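Local coordinates for iron superoxide dismutase (Trypanosoma cruzi, PDB 2GPC), which catalyses the dismutation of superoxide into dioxygen and hydrogen peroxide at a mononuclear iron centre, at residues T25-K30 and T76-S81; Q71-T76 and C146-P151; N114-H119 and C159-H164; V168-K171 and A175-V178. One frame throughout, in Å; residues are numbered along the deposited sequence. Where two conformers were deposited one is given.

Contact 1 of 4, residues T25-K30 and T76-S81. With FE2 (Fe (II) ion), chain C.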
# COMPACT_ATOMS: atom_id res chain seq x y z
N THR A 25 -2.15 9.23 -16.02
CA THR A 25 -2.79 8.28 -16.93
C THR A 25 -2.89 6.87 -16.35
O THR A 25 -3.95 6.25 -16.41
CB THR A 25 -2.03 8.23 -18.28
OG1 THR A 25 -2.19 9.49 -18.95
CG2 THR A 25 -2.65 7.23 -19.24
N LEU A 26 -1.79 6.37 -15.80
CA LEU A 26 -1.81 5.07 -15.14
C LEU A 26 -2.78 5.10 -13.97
O LEU A 26 -3.60 4.19 -13.82
CB LEU A 26 -0.41 4.69 -14.64
CG LEU A 26 0.60 4.29 -15.71
CD1 LEU A 26 1.98 4.33 -15.11
CD2 LEU A 26 0.31 2.91 -16.31
N HIS A 27 -2.71 6.14 -13.15
CA HIS A 27 -3.55 6.23 -11.96
C HIS A 27 -5.05 6.24 -12.35
O HIS A 27 -5.85 5.53 -11.73
CB HIS A 27 -3.13 7.45 -11.12
CG HIS A 27 -3.60 7.43 -9.71
ND1 HIS A 27 -3.38 8.48 -8.85
CD2 HIS A 27 -4.27 6.48 -8.99
CE1 HIS A 27 -3.90 8.19 -7.66
NE2 HIS A 27 -4.44 6.99 -7.72
N TYR A 28 -5.42 6.97 -13.40
CA TYR A 28 -6.82 7.09 -13.81
C TYR A 28 -7.28 5.90 -14.65
O TYR A 28 -8.30 5.29 -14.35
CB TYR A 28 -7.05 8.41 -14.59
CG TYR A 28 -8.49 8.67 -14.95
CD1 TYR A 28 -9.35 9.31 -14.06
CD2 TYR A 28 -9.01 8.25 -16.18
CE1 TYR A 28 -10.68 9.54 -14.37
CE2 TYR A 28 -10.35 8.48 -16.51
CZ TYR A 28 -11.18 9.13 -15.60
OH TYR A 28 -12.51 9.37 -15.90
N ASP A 29 -6.55 5.59 -15.71
CA ASP A 29 -6.97 4.55 -16.66
C ASP A 29 -6.83 3.13 -16.09
O ASP A 29 -7.67 2.27 -16.38
CB ASP A 29 -6.17 4.60 -17.98
CG ASP A 29 -6.59 5.75 -18.90
OD1 ASP A 29 -7.64 6.43 -18.69
OD2 ASP A 29 -5.89 6.03 -19.89
N LYS A 30 -5.77 2.88 -15.33
CA LYS A 30 -5.56 1.54 -14.77
C LYS A 30 -6.23 1.37 -13.41
O LYS A 30 -7.08 0.48 -13.23
CB LYS A 30 -4.07 1.19 -14.69
CG LYS A 30 -3.31 1.24 -16.03
CD LYS A 30 -3.97 0.36 -17.10
CE LYS A 30 -3.11 0.29 -18.36
NZ LYS A 30 -3.81 -0.50 -19.42
N THR A 76 -12.29 9.98 -7.35
CA THR A 76 -13.00 11.13 -7.94
C THR A 76 -12.83 12.37 -7.06
O THR A 76 -12.54 13.45 -7.57
CB THR A 76 -14.49 10.80 -8.19
OG1 THR A 76 -14.60 9.90 -9.30
CG2 THR A 76 -15.26 12.04 -8.66
N PHE A 77 -12.96 12.20 -5.75
CA PHE A 77 -12.78 13.31 -4.81
C PHE A 77 -11.34 13.84 -4.82
O PHE A 77 -11.11 15.03 -4.62
CB PHE A 77 -13.17 12.88 -3.40
CG PHE A 77 -13.53 14.02 -2.51
CD1 PHE A 77 -14.85 14.44 -2.38
CD2 PHE A 77 -12.54 14.70 -1.81
CE1 PHE A 77 -15.17 15.53 -1.56
CE2 PHE A 77 -12.86 15.79 -1.00
CZ PHE A 77 -14.17 16.20 -0.88
N TYR A 78 -10.40 12.94 -5.07
CA TYR A 78 -8.98 13.27 -5.17
C TYR A 78 -8.67 14.15 -6.39
O TYR A 78 -7.97 15.17 -6.27
CB TYR A 78 -8.18 11.97 -5.22
CG TYR A 78 -6.71 12.08 -5.55
CD1 TYR A 78 -5.84 12.82 -4.76
CD2 TYR A 78 -6.19 11.40 -6.63
CE1 TYR A 78 -4.46 12.88 -5.05
CE2 TYR A 78 -4.84 11.46 -6.95
CZ TYR A 78 -3.98 12.20 -6.16
OH TYR A 78 -2.65 12.23 -6.50
N TRP A 79 -9.19 13.79 -7.56
CA TRP A 79 -8.98 14.61 -8.76
C TRP A 79 -9.64 15.99 -8.60
O TRP A 79 -9.08 17.01 -9.03
CB TRP A 79 -9.52 13.94 -10.04
CG TRP A 79 -9.10 12.53 -10.25
CD1 TRP A 79 -9.93 11.46 -10.45
CD2 TRP A 79 -7.77 12.02 -10.35
NE1 TRP A 79 -9.19 10.32 -10.65
CE2 TRP A 79 -7.86 10.64 -10.59
CE3 TRP A 79 -6.50 12.60 -10.26
CZ2 TRP A 79 -6.73 9.82 -10.73
CZ3 TRP A 79 -5.38 11.78 -10.39
CH2 TRP A 79 -5.51 10.42 -10.62
N GLU A 80 -10.81 16.02 -7.96
CA GLU A 80 -11.53 17.27 -7.71
C GLU A 80 -10.82 18.14 -6.67
O GLU A 80 -11.07 19.35 -6.59
CB GLU A 80 -12.97 16.97 -7.28
CG GLU A 80 -13.79 16.34 -8.39
CD GLU A 80 -15.18 15.89 -7.97
OE1 GLU A 80 -15.99 15.64 -8.87
OE2 GLU A 80 -15.46 15.77 -6.75
N SER A 81 -9.95 17.52 -5.86
CA SER A 81 -9.15 18.21 -4.84
C SER A 81 -7.89 18.87 -5.39
O SER A 81 -7.14 19.52 -4.64
CB SER A 81 -8.72 17.20 -3.76
OG SER A 81 -9.83 16.72 -3.03
FE FE2 C . -5.07 5.77 -6.08
O HOH W 1 -1.57 10.67 -8.75
O HOH W 2 -5.62 4.80 -4.10
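Trp79 reaches across to touch both His27 and Tyr28, between segments whose axes approach to 12.2 Å and run at 144°, nearer antiparallel than parallel. Its six-membered ring offers its edge to a face of the His27 imidazole, an edge-to-face (T-shaped) pair with planes at 70°; Trp79 CH2 comes 3.4 Å from His27 ND1. On the pyrrole side, Trp79 NE1 lies 3.6 Å from Tyr28 CD1, at the edge of the phenol ring. Tyr78 meets His27 rim to rim, Tyr78 CE2 being 3.5 Å from His27 CE1.

One water bridges the segments. Water 1 accepts from His27 ND1 at 2.8 Å and also bonds Tyr78 OH, which has a second partner in Tyr177 OH. Both nitrogens of His27 are thus engaged, because NE2 binds the iron at 2.1 Å, and together with the flanking rings this should fix the rotation of the imidazole. Swinging CG anti to the backbone N (chi1 -162°) carries the ring to the metal.

Helices 21-44 and 63-80 lie within the alpha-hairpin domain and are also linked by a hydrogen bond between Trp79 NE1 and His32 ND1; beyond them, strand 153-160 packs against Phe77 and Tyr78.

Contact 2 of 4, residues Q71-T76 and C146-P151. With FE2 (Fe (II) ion), chain C.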
# COMPACT_ATOMS: atom_id res chain seq x y z
N GLN A 71 -13.13 3.16 -3.31
CA GLN A 71 -11.98 3.60 -4.09
C GLN A 71 -12.42 4.47 -5.26
O GLN A 71 -11.73 5.41 -5.62
CB GLN A 71 -11.14 2.42 -4.58
CG GLN A 71 -10.28 1.76 -3.50
CD GLN A 71 -9.17 2.65 -2.99
OE1 GLN A 71 -9.40 3.51 -2.15
NE2 GLN A 71 -7.95 2.45 -3.51
N ILE A 72 -13.57 4.16 -5.83
CA ILE A 72 -14.14 4.98 -6.89
C ILE A 72 -14.49 6.38 -6.39
O ILE A 72 -14.14 7.38 -7.02
CB ILE A 72 -15.37 4.27 -7.52
CG1 ILE A 72 -14.90 3.06 -8.34
CG2 ILE A 72 -16.16 5.22 -8.41
CD1 ILE A 72 -16.01 2.09 -8.72
N PHE A 73 -15.19 6.46 -5.26
CA PHE A 73 -15.52 7.75 -4.66
C PHE A 73 -14.26 8.53 -4.27
O PHE A 73 -14.13 9.72 -4.59
CB PHE A 73 -16.43 7.54 -3.44
CG PHE A 73 -16.73 8.80 -2.68
CD1 PHE A 73 -17.90 9.51 -2.92
CD2 PHE A 73 -15.84 9.28 -1.73
CE1 PHE A 73 -18.17 10.68 -2.21
CE2 PHE A 73 -16.10 10.43 -1.03
CZ PHE A 73 -17.28 11.14 -1.27
N ASN A 74 -13.32 7.86 -3.60
CA ASN A 74 -12.11 8.53 -3.08
C ASN A 74 -11.27 9.11 -4.23
O ASN A 74 -10.75 10.21 -4.12
CB ASN A 74 -11.24 7.59 -2.24
CG ASN A 74 -11.91 7.14 -0.95
OD1 ASN A 74 -12.85 7.75 -0.49
ND2 ASN A 74 -11.40 6.05 -0.36
N HIS A 75 -11.16 8.38 -5.34
CA HIS A 75 -10.35 8.83 -6.47
C HIS A 75 -10.98 10.03 -7.15
O HIS A 75 -10.30 10.99 -7.46
CB HIS A 75 -10.08 7.69 -7.47
CG HIS A 75 -8.99 6.78 -7.03
ND1 HIS A 75 -9.19 5.79 -6.09
CD2 HIS A 75 -7.67 6.75 -7.33
CE1 HIS A 75 -8.04 5.18 -5.85
NE2 HIS A 75 -7.11 5.73 -6.59
N THR A 76 -12.29 9.98 -7.35
CA THR A 76 -13.00 11.13 -7.94
C THR A 76 -12.83 12.37 -7.06
O THR A 76 -12.54 13.45 -7.57
CB THR A 76 -14.49 10.80 -8.19
OG1 THR A 76 -14.60 9.90 -9.30
CG2 THR A 76 -15.26 12.04 -8.66
N CYS A 146 -13.20 5.27 3.84
CA CYS A 146 -13.91 6.41 3.29
C CYS A 146 -14.67 7.14 4.42
O CYS A 146 -15.37 6.49 5.18
CB CYS A 146 -14.88 5.92 2.23
SG CYS A 146 -15.74 7.25 1.35
N PRO A 147 -14.53 8.46 4.52
CA PRO A 147 -15.23 9.23 5.57
C PRO A 147 -16.74 9.06 5.55
O PRO A 147 -17.32 9.20 6.62
CB PRO A 147 -14.86 10.69 5.26
CG PRO A 147 -13.67 10.62 4.38
CD PRO A 147 -13.70 9.33 3.66
N LEU A 148 -17.36 8.73 4.41
CA LEU A 148 -18.81 8.48 4.35
C LEU A 148 -19.33 7.41 5.33
O LEU A 148 -20.52 7.41 5.65
CB LEU A 148 -19.26 8.14 2.92
CG LEU A 148 -18.99 9.19 1.83
CD1 LEU A 148 -19.81 8.89 0.60
CD2 LEU A 148 -19.25 10.61 2.31
N THR A 149 -18.48 6.52 5.82
CA THR A 149 -18.92 5.54 6.84
C THR A 149 -19.08 6.17 8.22
O THR A 149 -19.63 5.55 9.12
CB THR A 149 -17.96 4.31 6.93
OG1 THR A 149 -16.63 4.74 7.25
CG2 THR A 149 -17.84 3.60 5.59
N GLU A 150 -18.55 7.39 8.38
CA GLU A 150 -18.72 8.20 9.58
C GLU A 150 -19.47 9.46 9.13
O GLU A 150 -18.86 10.46 8.76
CB GLU A 150 -17.36 8.52 10.21
CG GLU A 150 -16.73 7.31 10.90
CD GLU A 150 -15.30 7.53 11.37
OE1 GLU A 150 -15.10 8.10 12.46
OE2 GLU A 150 -14.37 7.11 10.66
N PRO A 151 -20.80 9.38 9.09
CA PRO A 151 -21.62 10.38 8.38
C PRO A 151 -21.54 11.82 8.89
O PRO A 151 -21.97 12.72 8.17
CB PRO A 151 -23.05 9.84 8.55
CG PRO A 151 -22.91 8.45 8.88
CD PRO A 151 -21.64 8.32 9.67
FE FE2 C . -5.07 5.77 -6.08
O HOH W 2 -5.62 4.80 -4.10
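A cysteine sulfur set beside both an aromatic ring and an amide oxygen is the unusual element here: Cys146 SG approaches Phe73 CD2 to 3.7 Å and Asn74 OD1 to 3.5 Å. Relative to the phenyl ring the sulfur is 4.5 Å from the centroid and 44° off the normal, so this is an oblique sulfur-aromatic contact instead of one above the ring centre. Leu148 covers a face more squarely. Its CD1 forms a CH-pi contact 21° off the normal, displaced toward the rim and 3.7 Å from Phe73 CE1. Phe73 is brought within range of both partners by a first torsion of 175°, with CG opposite the backbone N, while Leu148 arrives from the opposing direction on the 3-10 turn 147-149.

The amide of Asn74 has a further task, since ND2 donates to Gly145 O, immediately before Cys146, and so ties the helix to the chain there. One residue on, His75 faces the metal. His75 NE2 binds iron at 2.1 Å, and ND1 donates to Gln71 O over 2.6 Å, in the imidazole plane; the same carbonyl accepts from His75 N through its other face.

Helix 54-60 packs on both Phe73 and Leu148, strand 123-130 lies against Asn74 and Pro147, and helix 21-44 packs on Ile72. Through Cys146 and Leu148, the loop between strands 135-142 and 153-160 packs on helix 63-80.

Contact 3 of 4, residues N114-H119 and C159-H164. With FE2 (Fe (II) ion), chain C.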
# COMPACT_ATOMS: atom_id res chain seq x y z
N ASN A 114 2.16 15.90 8.01
CA ASN A 114 2.71 14.83 8.82
C ASN A 114 1.84 13.56 8.81
O ASN A 114 2.37 12.45 8.77
CB ASN A 114 2.98 15.33 10.24
CG ASN A 114 4.12 16.35 10.28
OD1 ASN A 114 4.95 16.42 9.35
ND2 ASN A 114 4.17 17.14 11.34
N VAL A 115 0.52 13.73 8.80
CA VAL A 115 -0.39 12.60 8.61
C VAL A 115 -0.21 11.95 7.22
O VAL A 115 -0.10 10.74 7.11
CB VAL A 115 -1.87 13.04 8.82
CG1 VAL A 115 -2.84 12.00 8.31
CG2 VAL A 115 -2.14 13.33 10.29
N ALA A 116 -0.18 12.76 6.17
CA ALA A 116 -0.06 12.26 4.81
C ALA A 116 1.27 11.53 4.58
O ALA A 116 1.29 10.47 3.95
CB ALA A 116 -0.23 13.39 3.81
N VAL A 117 2.36 12.09 5.09
CA VAL A 117 3.69 11.52 4.89
C VAL A 117 3.92 10.33 5.84
O VAL A 117 4.60 9.37 5.48
CB VAL A 117 4.81 12.59 5.05
CG1 VAL A 117 6.19 11.97 4.95
CG2 VAL A 117 4.66 13.68 3.99
N GLY A 118 3.34 10.39 7.02
CA GLY A 118 3.54 9.35 8.03
C GLY A 118 2.61 8.15 7.94
O GLY A 118 2.79 7.19 8.67
N HIS A 119 1.60 8.18 7.06
CA HIS A 119 0.62 7.09 7.03
C HIS A 119 1.32 5.82 6.57
O HIS A 119 1.97 5.82 5.53
CB HIS A 119 -0.56 7.40 6.11
CG HIS A 119 -1.63 6.35 6.15
ND1 HIS A 119 -2.65 6.35 7.08
CD2 HIS A 119 -1.82 5.25 5.39
CE1 HIS A 119 -3.43 5.30 6.88
NE2 HIS A 119 -2.95 4.62 5.86
N CYS A 159 -5.87 13.57 -0.28
CA CYS A 159 -4.63 13.28 -0.97
C CYS A 159 -4.37 11.79 -0.86
O CYS A 159 -4.19 11.26 0.23
CB CYS A 159 -3.46 14.02 -0.32
SG CYS A 159 -1.87 13.69 -1.09
N ASP A 160 -4.39 11.12 -2.00
CA ASP A 160 -4.11 9.69 -2.11
C ASP A 160 -2.65 9.46 -1.76
O ASP A 160 -1.78 10.08 -2.36
CB ASP A 160 -4.34 9.27 -3.56
CG ASP A 160 -4.33 7.77 -3.77
OD1 ASP A 160 -4.10 6.97 -2.81
OD2 ASP A 160 -4.55 7.29 -4.91
N VAL A 161 -2.38 8.59 -0.79
CA VAL A 161 -1.00 8.23 -0.47
C VAL A 161 -0.72 6.73 -0.66
O VAL A 161 0.31 6.23 -0.19
CB VAL A 161 -0.55 8.73 0.95
CG1 VAL A 161 -0.60 10.25 1.02
CG2 VAL A 161 -1.37 8.10 2.08
N TRP A 162 -1.59 6.03 -1.39
CA TRP A 162 -1.22 4.75 -1.98
C TRP A 162 0.01 5.02 -2.83
O TRP A 162 0.10 6.05 -3.49
CB TRP A 162 -2.34 4.18 -2.87
CG TRP A 162 -3.51 3.55 -2.15
CD1 TRP A 162 -4.35 4.15 -1.27
CD2 TRP A 162 -3.98 2.20 -2.30
NE1 TRP A 162 -5.32 3.27 -0.85
CE2 TRP A 162 -5.11 2.06 -1.46
CE3 TRP A 162 -3.56 1.10 -3.05
CZ2 TRP A 162 -5.82 0.86 -1.35
CZ3 TRP A 162 -4.25 -0.09 -2.94
CH2 TRP A 162 -5.37 -0.20 -2.09
N GLU A 163 0.98 4.10 -2.78
CA GLU A 163 2.22 4.25 -3.51
C GLU A 163 2.03 4.46 -5.02
O GLU A 163 2.80 5.20 -5.62
CB GLU A 163 3.16 3.06 -3.22
CG GLU A 163 3.64 3.08 -1.78
CD GLU A 163 4.56 1.94 -1.40
OE1 GLU A 163 4.31 0.79 -1.82
OE2 GLU A 163 5.52 2.20 -0.64
N HIS A 164 1.00 3.84 -5.60
CA HIS A 164 0.69 4.01 -7.02
C HIS A 164 0.34 5.45 -7.40
O HIS A 164 0.43 5.83 -8.56
CB HIS A 164 -0.42 3.05 -7.48
CG HIS A 164 -1.79 3.36 -6.94
ND1 HIS A 164 -2.55 2.42 -6.28
CD2 HIS A 164 -2.55 4.48 -7.00
CE1 HIS A 164 -3.72 2.95 -5.94
NE2 HIS A 164 -3.74 4.20 -6.38
FE FE2 C . -5.07 5.77 -6.08
O HOH W 2 -5.62 4.80 -4.10
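Val161 holds CG1 opposite its carbonyl carbon (chi1 -62°), leaving CG2 between the backbone N and the carbonyl, and this splays its two methyls toward the end of helix 105-118. CG1 rests 3.5 Å from Ala116 O and 4.2 Å from Ala116 CB. CG2 reaches His119 CB, also at 4.2 Å, just where the chain has left the helix. The contact between the segments is therefore small and apolar in its side chains, with a branched residue set against the last turn of the helix. The carbonyl that Val161 touches is itself engaged, because Arg174 NH1 donates to both Ala116 O and His119 O. The His119 ring turns to the sheet, where ND1 pairs with Gln140 OE1 and NE2 with His142 ND1.

Next to Val161 stands the metal ligand Asp160. OD2 binds iron at 2.0 Å, whereas OD1 closes an Asx turn by accepting from Trp162 N over 3.0 Å, with the donor 45° out of the carboxylate plane. OD1 also takes a weak bond from the iron-bound water 2, which lies above a face of the Trp162 ring near its rim. His164 NE2 supplies another ligand at 2.1 Å, and its ND1 bonds Glu163 of the second subunit.

Backbone bonds to strand 123-130 continue from Cys159 through Val161, helix 174-184 packs on Cys159 and Val161, and the C-terminal end of helix 105-118 packs on Val161, just beyond strand 153-160.

Contact 4 of 4, residues V168-K171 and A175-V178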
# COMPACT_ATOMS: atom_id res chain seq x y z
N VAL A 168 5.46 6.63 -9.85
CA VAL A 168 5.93 6.89 -11.20
C VAL A 168 6.80 8.14 -11.25
O VAL A 168 7.89 8.13 -11.84
CB VAL A 168 4.73 7.01 -12.18
CG1 VAL A 168 5.20 7.32 -13.59
CG2 VAL A 168 3.89 5.74 -12.13
N ASP A 169 6.36 9.21 -10.58
CA ASP A 169 7.08 10.48 -10.64
C ASP A 169 8.09 10.66 -9.50
O ASP A 169 9.11 11.33 -9.68
CB ASP A 169 6.10 11.65 -10.57
CG ASP A 169 5.39 11.92 -11.86
OD1 ASP A 169 5.57 11.18 -12.86
OD2 ASP A 169 4.62 12.89 -11.97
N TYR A 170 7.78 10.09 -8.34
CA TYR A 170 8.48 10.41 -7.10
C TYR A 170 9.20 9.21 -6.49
O TYR A 170 9.97 9.37 -5.55
CB TYR A 170 7.50 11.03 -6.08
CG TYR A 170 7.04 12.38 -6.54
CD1 TYR A 170 7.76 13.53 -6.18
CD2 TYR A 170 5.94 12.52 -7.38
CE1 TYR A 170 7.37 14.78 -6.63
CE2 TYR A 170 5.55 13.77 -7.83
CZ TYR A 170 6.28 14.89 -7.46
OH TYR A 170 5.91 16.13 -7.92
N LYS A 171 8.97 8.03 -7.05
CA LYS A 171 9.43 6.77 -6.46
C LYS A 171 9.08 6.76 -4.96
O LYS A 171 7.94 7.00 -4.61
CB LYS A 171 10.93 6.56 -6.75
CG LYS A 171 11.27 6.39 -8.24
CD LYS A 171 12.32 7.38 -8.72
CE LYS A 171 12.64 7.21 -10.21
NZ LYS A 171 12.78 8.54 -10.88
N ALA A 175 7.25 12.43 0.65
CA ALA A 175 7.35 13.81 1.14
C ALA A 175 7.36 14.82 -0.01
O ALA A 175 6.68 15.84 0.05
CB ALA A 175 8.58 13.99 2.01
N ALA A 176 8.11 14.53 -1.06
CA ALA A 176 8.18 15.43 -2.22
C ALA A 176 6.85 15.48 -2.96
O ALA A 176 6.44 16.53 -3.47
CB ALA A 176 9.30 15.01 -3.16
N TYR A 177 6.17 14.34 -3.01
CA TYR A 177 4.86 14.25 -3.64
C TYR A 177 3.84 15.10 -2.89
O TYR A 177 3.01 15.77 -3.51
CB TYR A 177 4.40 12.78 -3.68
CG TYR A 177 2.92 12.56 -3.82
CD1 TYR A 177 2.23 12.92 -4.98
CD2 TYR A 177 2.19 11.97 -2.78
CE1 TYR A 177 0.84 12.71 -5.10
CE2 TYR A 177 0.81 11.76 -2.89
CZ TYR A 177 0.14 12.13 -4.05
OH TYR A 177 -1.22 11.90 -4.16
N VAL A 178 3.89 15.08 -1.56
CA VAL A 178 2.97 15.86 -0.75
C VAL A 178 3.25 17.35 -0.89
O VAL A 178 2.32 18.15 -0.91
CB VAL A 178 2.98 15.40 0.73
CG1 VAL A 178 2.22 16.39 1.65
CG2 VAL A 178 2.37 14.03 0.84
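Tyr170 lays the face of its phenol ring on the backbone of Tyr177, while the two side chains cross at about a right angle. Tyr177 CA sits over the middle of the Tyr170 ring, 3.9 Å from the centroid and 9° off the normal, a CH-pi contact over the ring centre. Tyr177 N lies over the same ring, 3.6 Å from Tyr170 CD1. Ala176 CB touches the same carbon obliquely at 3.7 Å, and Tyr177 CB packs on Tyr170 CG at 3.9 Å. With Tyr170 CG beside its backbone N (chi1 -68°), the ring is laid against this first turn of helix 174-184.

The hydroxyls part company. Tyr170 OH bonds Thr180 OG1, one turn further along the same helix, and Gly18 O, so the ring is held at its far end as well as over its face. The Tyr177 ring leads away to the interior, where its OH bonds both Asp160 O and Tyr78 OH.

The chain leaves the first helix at Lys171, where phi is positive (47°), and Asp173 OD1 then accepts from Ala176 N. Lys171 packs on Leu26 of the second subunit, which places the turn at the dimer interface. The result is a junction between two consecutive helices, 167-170 and 174-184, in the C-terminal domain of an iron/manganese superoxide dismutase, with Tyr177 passing from this junction into the second shell of the iron site.

In the fold
Contacts 1, 2 and 3 meet at the iron, to which they bring His27, His75, and Asp160 with His164; water 2 completes the site. Contacts 1 and 2 share helix 63-80, using successive turns of it, yet differ in character: the first is a buried aromatic cluster with a bridging water, the second a partly buried packing of a helix phenyl ring against a cysteine and a leucine of a loop. Contact 3, also buried, is mainly aliphatic and belongs to the C-terminal domain. Contact 4, about 16 Å from the chain centre to its own centre, is the most peripheral and has no metal ligand, but Tyr177 OH links it to Tyr78 of contact 1 and Asp160 of contact 3.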